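Local coordinates for protein P43 (Trichuris muris, PDB 6QIX) that is the major secreted protein of the whipworm, tethers to matrix and inhibits the function of interleukin-13, at residues 295-298 with 299-303. Residues are numbered along the deposited sequence; the frame is centred on the assembly and turned at random.
Sequences VMKE and KIWDD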
ATOM      1  N   VAL A 295       0.874  17.700  -6.026  1.00 35.73           N
ATOM      2  CA  VAL A 295       2.204  18.297  -6.005  1.00 31.05           C
ATOM      3  C   VAL A 295       2.858  18.082  -4.654  1.00 30.00           C
ATOM      4  O   VAL A 295       4.055  17.734  -4.567  1.00 28.50           O
ATOM      5  CB  VAL A 295       2.138  19.793  -6.349  1.00 28.29           C
ATOM      6  CG1 VAL A 295       3.500  20.405  -6.188  1.00 29.76           C
ATOM      7  CG2 VAL A 295       1.581  19.975  -7.764  1.00 30.14           C
ATOM      8  N   MET A 296       2.090  18.282  -3.574  1.00 28.81           N
ATOM      9  CA  MET A 296       2.656  18.108  -2.239  1.00 28.47           C
ATOM     10  C   MET A 296       3.044  16.657  -1.989  1.00 29.22           C
ATOM     11  O   MET A 296       4.071  16.374  -1.360  1.00 30.53           O
ATOM     12  CB  MET A 296       1.658  18.564  -1.172  1.00 30.32           C
ATOM     13  CG  MET A 296       1.295  20.023  -1.230  1.00 36.55           C
ATOM     14  SD  MET A 296      -0.391  20.194  -0.612  1.00 47.28           S
ATOM     15  CE  MET A 296      -0.164  20.462   1.091  1.00 47.06           C
ATOM     16  N   LYS A 297       2.202  15.724  -2.431  1.00 29.30           N
ATOM     17  CA  LYS A 297       2.529  14.306  -2.321  1.00 29.55           C
ATOM     18  C   LYS A 297       3.813  13.971  -3.058  1.00 27.58           C
ATOM     19  O   LYS A 297       4.638  13.194  -2.557  1.00 27.21           O
ATOM     20  CB  LYS A 297       1.401  13.473  -2.891  1.00 33.05           C
ATOM     21  CG  LYS A 297       1.617  12.011  -2.748  1.00 38.87           C
ATOM     22  CD  LYS A 297       1.431  11.659  -1.266  1.00 45.74           C
ATOM     23  CE  LYS A 297       0.551  10.434  -1.101  1.00 50.01           C
ATOM     24  NZ  LYS A 297       1.278   9.380  -0.303  1.00 50.85           N
ATOM     25  N   GLU A 298       3.968  14.497  -4.282  1.00 26.25           N
ATOM     26  CA  GLU A 298       5.172  14.231  -5.048  1.00 29.13           C
ATOM     27  C   GLU A 298       6.393  14.760  -4.314  1.00 28.24           C
ATOM     28  O   GLU A 298       7.444  14.108  -4.286  1.00 26.34           O
ATOM     29  CB  GLU A 298       5.045  14.853  -6.446  1.00 33.81           C
ATOM     30  CG  GLU A 298       4.118  14.052  -7.327  1.00 40.29           C
ATOM     31  CD  GLU A 298       3.724  14.789  -8.570  1.00 43.88           C
ATOM     32  OE1 GLU A 298       4.144  15.954  -8.712  1.00 43.56           O
ATOM     33  OE2 GLU A 298       2.995  14.211  -9.402  1.00 46.36           O
ATOM     34  N   LYS A 299       6.255  15.927  -3.684  1.00 27.78           N
ATOM     35  CA  LYS A 299       7.371  16.514  -2.963  1.00 30.29           C
ATOM     36  C   LYS A 299       7.755  15.640  -1.773  1.00 25.98           C
ATOM     37  O   LYS A 299       8.938  15.352  -1.559  1.00 27.30           O
ATOM     38  CB  LYS A 299       7.014  17.937  -2.530  1.00 36.05           C
ATOM     39  CG  LYS A 299       8.043  18.578  -1.603  1.00 45.38           C
ATOM     40  CD  LYS A 299       9.333  18.843  -2.318  1.00 55.42           C
ATOM     41  CE  LYS A 299      10.074  20.050  -1.738  1.00 61.20           C
ATOM     42  NZ  LYS A 299      11.203  20.413  -2.642  1.00 65.36           N
ATOM     43  N   ILE A 300       6.765  15.188  -0.998  1.00 23.12           N
ATOM     44  CA  ILE A 300       7.082  14.353   0.162  1.00 23.22           C
ATOM     45  C   ILE A 300       7.828  13.083  -0.257  1.00 20.24           C
ATOM     46  O   ILE A 300       8.807  12.682   0.388  1.00 21.27           O
ATOM     47  CB  ILE A 300       5.811  14.015   0.956  1.00 25.60           C
ATOM     48  CG1 ILE A 300       5.245  15.258   1.643  1.00 27.14           C
ATOM     49  CG2 ILE A 300       6.137  12.949   2.018  1.00 28.50           C
ATOM     50  CD1 ILE A 300       3.756  15.158   1.963  1.00 30.01           C
ATOM     51  N   TRP A 301       7.390  12.435  -1.344  1.00 19.58           N
ATOM     52  CA  TRP A 301       8.064  11.222  -1.812  1.00 18.73           C
ATOM     53  C   TRP A 301       9.422  11.531  -2.418  1.00 18.00           C
ATOM     54  O   TRP A 301      10.387  10.792  -2.174  1.00 20.74           O
ATOM     55  CB  TRP A 301       7.167  10.491  -2.798  1.00 18.93           C
ATOM     56  CG  TRP A 301       6.153   9.660  -2.059  1.00 18.37           C
ATOM     57  CD1 TRP A 301       4.840   9.952  -1.805  1.00 18.45           C
ATOM     58  CD2 TRP A 301       6.418   8.412  -1.412  1.00 15.66           C
ATOM     59  NE1 TRP A 301       4.272   8.942  -1.059  1.00 17.50           N
ATOM     60  CE2 TRP A 301       5.226   7.994  -0.784  1.00 16.76           C
ATOM     61  CE3 TRP A 301       7.559   7.623  -1.276  1.00 17.93           C
ATOM     62  CZ2 TRP A 301       5.138   6.783  -0.075  1.00 16.51           C
ATOM     63  CZ3 TRP A 301       7.462   6.419  -0.583  1.00 15.21           C
ATOM     64  CH2 TRP A 301       6.255   5.997  -0.021  1.00 15.48           C
ATOM     65  N   ASP A 302       9.548  12.622  -3.173  1.00 21.50           N
ATOM     66  CA  ASP A 302      10.872  12.976  -3.678  1.00 24.17           C
ATOM     67  C   ASP A 302      11.838  13.156  -2.516  1.00 25.13           C
ATOM     68  O   ASP A 302      12.992  12.683  -2.565  1.00 26.13           O
ATOM     69  CB  ASP A 302      10.797  14.269  -4.511  1.00 26.58           C
ATOM     70  CG  ASP A 302      10.211  14.057  -5.916  1.00 31.61           C
ATOM     71  OD1 ASP A 302      10.141  12.904  -6.383  1.00 32.68           O
ATOM     72  OD2 ASP A 302       9.787  15.058  -6.562  1.00 34.62           O
ATOM     73  N   ASP A 303      11.385  13.850  -1.461  1.00 23.33           N
ATOM     74  CA  ASP A 303      12.247  14.103  -0.311  1.00 23.68           C
ATOM     75  C   ASP A 303      12.584  12.810   0.432  1.00 22.78           C
ATOM     76  O   ASP A 303      13.738  12.608   0.849  1.00 26.45           O
ATOM     77  CB  ASP A 303      11.584  15.110   0.620  1.00 27.54           C
ATOM     78  CG  ASP A 303      11.523  16.517   0.001  1.00 40.24           C
ATOM     79  OD1 ASP A 303      10.814  17.388   0.555  1.00 45.73           O
ATOM     80  OD2 ASP A 303      12.189  16.757  -1.040  1.00 42.50           O
TER
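Lys297 and Trp301, one helical turn apart, run side by side in the same direction, the lysine chain following the pyrrole edge of the indole. CG of Lys297 lies in the ring plane, 3.9 Å from CD1 of Trp301, and CD keeps a similar separation, so the approach is to the edge and not over a face. With CG of Lys297 anti to the backbone nitrogen (chi1 -177°) and bends at each later torsion, NZ comes to 3.1 Å from NE1 of Trp301, again near the ring plane. Both nitrogens are donors, which makes this a close approach without a hydrogen bond. A bound diethylene glycol, probably from the crystallisation liquor, also lies beside the Lys297 side chain.

The backbone bonds are those of a regular alpha-helix: amides of residues 299 to 302 each donate to the carbonyl four positions back. The shortest runs from Asp302 N to Glu298 O at 2.8 Å. The longest, from Trp301 N to Lys297 O, measures 3.1 Å. Across the four, N-H...O angles of 152° to 165° support the assignment.

Side-chain carbons pack against the same carbonyl oxygens. CG1 of Ile300 reaches 3.4 Å from Met296 O, and CD1 of Trp301 approaches Lys297 O at 3.3 Å. The carboxylates of Glu298 and Asp302 stay apart, with 6.1 Å between OE1 of Glu298 and OD2 of Asp302. OD1 of Asp302 is hydrogen-bonded to ND1 of His116.

Residues 295-303 all belong to helix 292-310, near the protein surface. Of the residues in this contact, Trp301 is the buried one; it packs on Ala322 and Leu325 of helix 315-325, where Ile300 also meets Leu325, joining the two consecutive helices just ahead of strand 331-336.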